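5-formaminoimidazole-4-carboxamide-1-(beta)-D-ribofuranosyl 5'-monophosphate synthetase (Methanocaldococcus jannaschii, PDB 2R7L) catalyses the ATP- and formate-dependent formylation of the purine precursor AICAR to FAICAR without folates, as a magnesium- or manganese-dependent ATP-grasp ligase. Local coordinates at residues L30-S42 with S338-L351. Sequence-based numbering, arbitrary orientation.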
loop_
_atom_site.group_PDB
_atom_site.type_symbol
_atom_site.label_atom_id
_atom_site.label_comp_id
_atom_site.label_asym_id
_atom_site.label_seq_id
_atom_site.Cartn_x
_atom_site.Cartn_y
_atom_site.Cartn_z
ATOM N N LEU A 30 -15.558 -1.479 17.004
ATOM C CA LEU A 30 -15.189 -0.831 15.739
ATOM C C LEU A 30 -13.959 -1.444 15.077
ATOM O O LEU A 30 -13.973 -1.680 13.874
ATOM C CB LEU A 30 -15.011 0.674 15.903
ATOM C CG LEU A 30 -16.323 1.461 15.978
ATOM C CD1 LEU A 30 -16.056 2.936 16.224
ATOM C CD2 LEU A 30 -17.130 1.262 14.723
ATOM N N HIS A 31 -12.909 -1.710 15.845
ATOM C CA HIS A 31 -11.718 -2.320 15.266
ATOM C C HIS A 31 -11.753 -3.840 15.326
ATOM O O HIS A 31 -11.049 -4.511 14.577
ATOM C CB HIS A 31 -10.418 -1.750 15.852
ATOM C CG HIS A 31 -10.249 -1.974 17.323
ATOM N ND1 HIS A 31 -9.719 -3.134 17.845
ATOM C CD2 HIS A 31 -10.512 -1.171 18.381
ATOM C CE1 HIS A 31 -9.680 -3.045 19.161
ATOM N NE2 HIS A 31 -10.145 -1.859 19.511
ATOM N N ILE A 32 -12.583 -4.385 16.209
ATOM C CA ILE A 32 -12.846 -5.813 16.189
ATOM C C ILE A 32 -13.513 -6.186 14.868
ATOM O O ILE A 32 -13.161 -7.192 14.245
ATOM C CB ILE A 32 -13.762 -6.255 17.353
ATOM C CG1 ILE A 32 -12.980 -6.303 18.665
ATOM C CG2 ILE A 32 -14.374 -7.626 17.062
ATOM C CD1 ILE A 32 -13.868 -6.462 19.913
ATOM N N LEU A 33 -14.482 -5.377 14.449
ATOM C CA LEU A 33 -15.208 -5.638 13.218
ATOM C C LEU A 33 -14.365 -5.231 11.998
ATOM O O LEU A 33 -14.235 -6.003 11.043
ATOM C CB LEU A 33 -16.572 -4.935 13.230
ATOM C CG LEU A 33 -17.564 -5.365 14.321
ATOM C CD1 LEU A 33 -18.852 -4.550 14.259
ATOM C CD2 LEU A 33 -17.872 -6.861 14.251
ATOM N N LYS A 34 -13.779 -4.036 12.040
ATOM C CA LYS A 34 -12.868 -3.600 10.975
ATOM C C LYS A 34 -11.747 -4.606 10.752
ATOM O O LYS A 34 -11.477 -5.005 9.623
ATOM C CB LYS A 34 -12.271 -2.223 11.265
ATOM C CG LYS A 34 -11.441 -1.643 10.108
ATOM C CD LYS A 34 -12.283 -1.477 8.858
ATOM C CE LYS A 34 -11.444 -1.027 7.662
ATOM N NZ LYS A 34 -12.304 -0.667 6.510
ATOM N N GLY A 35 -11.087 -5.008 11.830
ATOM C CA GLY A 35 -9.993 -5.970 11.734
ATOM C C GLY A 35 -10.427 -7.269 11.084
ATOM O O GLY A 35 -9.683 -7.867 10.312
ATOM N N ALA A 36 -11.637 -7.709 11.414
ATOM C CA ALA A 36 -12.217 -8.912 10.831
ATOM C C ALA A 36 -12.431 -8.770 9.323
ATOM O O ALA A 36 -12.050 -9.645 8.558
ATOM C CB ALA A 36 -13.528 -9.239 11.516
ATOM N N LYS A 37 -13.058 -7.675 8.908
ATOM C CA LYS A 37 -13.247 -7.398 7.502
ATOM C C LYS A 37 -11.906 -7.404 6.771
ATOM O O LYS A 37 -11.782 -7.992 5.702
ATOM C CB LYS A 37 -13.931 -6.043 7.311
ATOM C CG LYS A 37 -15.375 -5.996 7.779
ATOM C CD LYS A 37 -16.333 -6.472 6.712
ATOM C CE LYS A 37 -16.491 -5.431 5.617
ATOM N NZ LYS A 37 -17.533 -5.815 4.630
ATOM N N LEU A 38 -10.907 -6.747 7.357
ATOM C CA LEU A 38 -9.583 -6.633 6.740
ATOM C C LEU A 38 -8.918 -7.994 6.581
ATOM O O LEU A 38 -8.048 -8.161 5.724
ATOM C CB LEU A 38 -8.662 -5.696 7.551
ATOM C CG LEU A 38 -8.883 -4.182 7.424
ATOM C CD1 LEU A 38 -8.041 -3.421 8.445
ATOM C CD2 LEU A 38 -8.582 -3.684 6.018
ATOM N N GLU A 39 -9.314 -8.961 7.408
ATOM C CA GLU A 39 -8.767 -10.322 7.300
ATOM C C GLU A 39 -9.631 -11.241 6.423
ATOM O O GLU A 39 -9.300 -12.405 6.216
ATOM C CB GLU A 39 -8.565 -10.942 8.687
ATOM C CG GLU A 39 -7.430 -10.288 9.485
ATOM C CD GLU A 39 -6.065 -10.544 8.875
ATOM O OE1 GLU A 39 -5.714 -11.730 8.683
ATOM O OE2 GLU A 39 -5.341 -9.566 8.589
ATOM N N GLY A 40 -10.742 -10.717 5.918
ATOM C CA GLY A 40 -11.550 -11.448 4.948
ATOM C C GLY A 40 -12.839 -12.020 5.489
ATOM O O GLY A 40 -13.589 -12.662 4.758
ATOM N N PHE A 41 -13.109 -11.781 6.769
ATOM C CA PHE A 41 -14.325 -12.282 7.388
ATOM C C PHE A 41 -15.510 -11.406 7.054
ATOM O O PHE A 41 -15.363 -10.209 6.819
ATOM C CB PHE A 41 -14.180 -12.337 8.909
ATOM C CG PHE A 41 -13.206 -13.357 9.389
ATOM C CD1 PHE A 41 -13.617 -14.648 9.667
ATOM C CD2 PHE A 41 -11.880 -13.021 9.582
ATOM C CE1 PHE A 41 -12.711 -15.594 10.126
ATOM C CE2 PHE A 41 -10.973 -13.953 10.034
ATOM C CZ PHE A 41 -11.386 -15.243 10.304
ATOM N N SER A 42 -16.687 -12.019 7.010
ATOM C CA SER A 42 -17.922 -11.271 7.082
ATOM C C SER A 42 -18.228 -11.098 8.579
ATOM O O SER A 42 -17.934 -11.983 9.378
ATOM C CB SER A 42 -19.050 -12.014 6.372
ATOM O OG SER A 42 -20.183 -11.176 6.224
ATOM N N SER A 338 -4.293 -3.151 14.032
ATOM C CA SER A 338 -5.013 -2.964 15.296
ATOM C C SER A 338 -5.124 -4.270 16.070
ATOM O O SER A 338 -4.864 -5.344 15.535
ATOM C CB SER A 338 -6.426 -2.433 15.045
ATOM O OG SER A 338 -7.217 -3.424 14.403
ATOM N N MET A 339 -5.521 -4.174 17.337
ATOM C CA MET A 339 -5.767 -5.363 18.139
ATOM C C MET A 339 -6.896 -6.199 17.535
ATOM O O MET A 339 -6.806 -7.425 17.463
ATOM C CB MET A 339 -6.110 -4.984 19.582
ATOM C CG MET A 339 -6.316 -6.187 20.483
ATOM S SD MET A 339 -4.834 -7.185 20.684
ATOM C CE MET A 339 -3.905 -6.261 21.907
ATOM N N GLY A 340 -7.963 -5.532 17.109
ATOM C CA GLY A 340 -9.067 -6.218 16.431
ATOM C C GLY A 340 -8.635 -7.075 15.238
ATOM O O GLY A 340 -9.153 -8.185 15.039
ATOM N N GLN A 341 -7.695 -6.568 14.437
ATOM C CA GLN A 341 -7.195 -7.314 13.282
ATOM C C GLN A 341 -6.278 -8.459 13.684
ATOM O O GLN A 341 -6.239 -9.494 13.014
ATOM C CB GLN A 341 -6.463 -6.410 12.277
ATOM C CG GLN A 341 -6.099 -7.173 10.997
ATOM C CD GLN A 341 -5.451 -6.326 9.930
ATOM O OE1 GLN A 341 -5.179 -5.140 10.129
ATOM N NE2 GLN A 341 -5.190 -6.942 8.774
ATOM N N ARG A 342 -5.525 -8.256 14.763
ATOM C CA ARG A 342 -4.671 -9.296 15.335
ATOM C C ARG A 342 -5.486 -10.469 15.884
ATOM O O ARG A 342 -5.077 -11.625 15.776
ATOM C CB ARG A 342 -3.786 -8.722 16.442
ATOM C CG ARG A 342 -2.823 -9.740 17.048
ATOM C CD ARG A 342 -1.845 -10.235 16.014
ATOM N NE ARG A 342 -1.062 -11.394 16.447
ATOM C CZ ARG A 342 -1.454 -12.658 16.304
ATOM N NH1 ARG A 342 -2.638 -12.936 15.757
ATOM N NH2 ARG A 342 -0.667 -13.648 16.722
ATOM N N ILE A 343 -6.635 -10.167 16.472
ATOM C CA ILE A 343 -7.559 -11.211 16.917
ATOM C C ILE A 343 -8.068 -12.004 15.701
ATOM O O ILE A 343 -7.960 -13.229 15.660
ATOM C CB ILE A 343 -8.742 -10.605 17.711
ATOM C CG1 ILE A 343 -8.262 -10.097 19.078
ATOM C CG2 ILE A 343 -9.882 -11.610 17.867
ATOM C CD1 ILE A 343 -9.208 -9.117 19.736
ATOM N N ALA A 344 -8.586 -11.285 14.705
ATOM C CA ALA A 344 -9.130 -11.883 13.478
ATOM C C ALA A 344 -8.127 -12.785 12.770
ATOM O O ALA A 344 -8.480 -13.846 12.269
ATOM C CB ALA A 344 -9.605 -10.809 12.543
ATOM N N ARG A 345 -6.875 -12.358 12.747
ATOM C CA ARG A 345 -5.825 -13.116 12.115
ATOM C C ARG A 345 -5.591 -14.449 12.821
ATOM O O ARG A 345 -5.419 -15.476 12.168
ATOM C CB ARG A 345 -4.538 -12.295 12.090
ATOM C CG ARG A 345 -3.322 -13.085 11.682
ATOM C CD ARG A 345 -2.220 -12.140 11.280
ATOM N NE ARG A 345 -2.741 -11.127 10.370
ATOM C CZ ARG A 345 -2.138 -9.974 10.101
ATOM N NH1 ARG A 345 -0.986 -9.673 10.685
ATOM N NH2 ARG A 345 -2.700 -9.118 9.259
ATOM N N GLU A 346 -5.577 -14.429 14.151
ATOM C CA GLU A 346 -5.399 -15.651 14.923
ATOM C C GLU A 346 -6.551 -16.589 14.602
ATOM O O GLU A 346 -6.362 -17.787 14.463
ATOM C CB GLU A 346 -5.322 -15.366 16.431
ATOM C CG GLU A 346 -4.631 -16.473 17.270
ATOM C CD GLU A 346 -3.118 -16.468 17.129
ATOM O OE1 GLU A 346 -2.588 -15.693 16.296
ATOM O OE2 GLU A 346 -2.443 -17.237 17.853
ATOM N N ILE A 347 -7.747 -16.035 14.465
ATOM C CA ILE A 347 -8.894 -16.844 14.082
ATOM C C ILE A 347 -8.687 -17.425 12.676
ATOM O O ILE A 347 -8.849 -18.630 12.471
ATOM C CB ILE A 347 -10.213 -16.061 14.191
ATOM C CG1 ILE A 347 -10.469 -15.672 15.660
ATOM C CG2 ILE A 347 -11.367 -16.896 13.669
ATOM C CD1 ILE A 347 -11.732 -14.832 15.894
ATOM N N LYS A 348 -8.295 -16.570 11.729
ATOM C CA LYS A 348 -7.990 -16.990 10.363
ATOM C C LYS A 348 -6.994 -18.145 10.365
ATOM O O LYS A 348 -7.299 -19.235 9.888
ATOM C CB LYS A 348 -7.437 -15.809 9.558
ATOM C CG LYS A 348 -7.422 -16.007 8.050
ATOM C CD LYS A 348 -6.696 -14.857 7.377
ATOM C CE LYS A 348 -7.111 -14.707 5.935
ATOM N NZ LYS A 348 -6.687 -13.396 5.368
ATOM N N MET A 349 -5.815 -17.907 10.924
ATOM C CA MET A 349 -4.770 -18.919 11.010
ATOM C C MET A 349 -5.189 -20.213 11.699
ATOM O O MET A 349 -4.739 -21.300 11.315
ATOM C CB MET A 349 -3.550 -18.356 11.725
ATOM C CG MET A 349 -2.566 -17.676 10.808
ATOM S SD MET A 349 -1.068 -17.225 11.699
ATOM C CE MET A 349 -0.482 -18.826 12.266
ATOM N N ALA A 350 -6.015 -20.100 12.737
ATOM C CA ALA A 350 -6.464 -21.277 13.461
ATOM C C ALA A 350 -7.352 -22.135 12.561
ATOM O O ALA A 350 -7.159 -23.348 12.468
ATOM C CB ALA A 350 -7.199 -20.882 14.732
ATOM N N LEU A 351 -8.318 -21.502 11.902
ATOM C CA LEU A 351 -9.164 -22.187 10.924
ATOM C C LEU A 351 -8.355 -22.886 9.825
ATOM O O LEU A 351 -8.659 -24.016 9.451
ATOM C CB LEU A 351 -10.147 -21.209 10.290
ATOM C CG LEU A 351 -11.276 -20.740 11.199
ATOM C CD1 LEU A 351 -12.012 -19.559 10.589
ATOM C CD2 LEU A 351 -12.223 -21.899 11.472
HETATM O O HOH W 1 -11.671 -9.176 15.109
HETATM O O HOH W 2 -3.872 -12.381 6.674
#
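Two helices pack backbone to backbone, with a glycine of each at the crossing, where the N-terminal Rossmann-like part of the chain meets the ATP-grasp part, their axes 6.9 Å apart at -48°. Gly35 CA lies 3.5 Å from Gln341 CA, and Gly340 CA makes a CA-H...O contact of 3.2 Å with His31 O; a CB on either glycine would run into the opposite backbone. At the start of helix 339-353, His31 ND1 takes a weak bond from Gly340 N, which meets the imidazole at its edge, while Ser338, at the N-cap, accepts from Gln341 N through OG. One water bridges Ile32 O and Gly340 O. Further along, Glu39, bent at chi2 (-67°), turns its carboxylate to a salt-bridge network: Gln341 NE2 donates to the anti lone pair of OE2 at 2.6 Å, and Arg345 NH2 makes a salt bridge to the same oxygen at 2.8 Å from above the carboxylate plane. Lys348, fully extended, sends NZ to Glu39 O (2.9 Å). With an alanine here, the Arg345 guanidinium would probably lose its carboxylate mate and the Gln341 amide would be free to turn. Beyond the Schellman turn at Gly40, Phe41 lays CZ against Ile347 CG2 (3.7 Å), with Leu351 CD1 at the ring edge. Ile21 of strand 20-24, in the parallel sheet, packs on Ala36, Phe41 and Ala344, whereas Met339 and Arg342 touch strand 205-214 of the five-stranded antiparallel sheet.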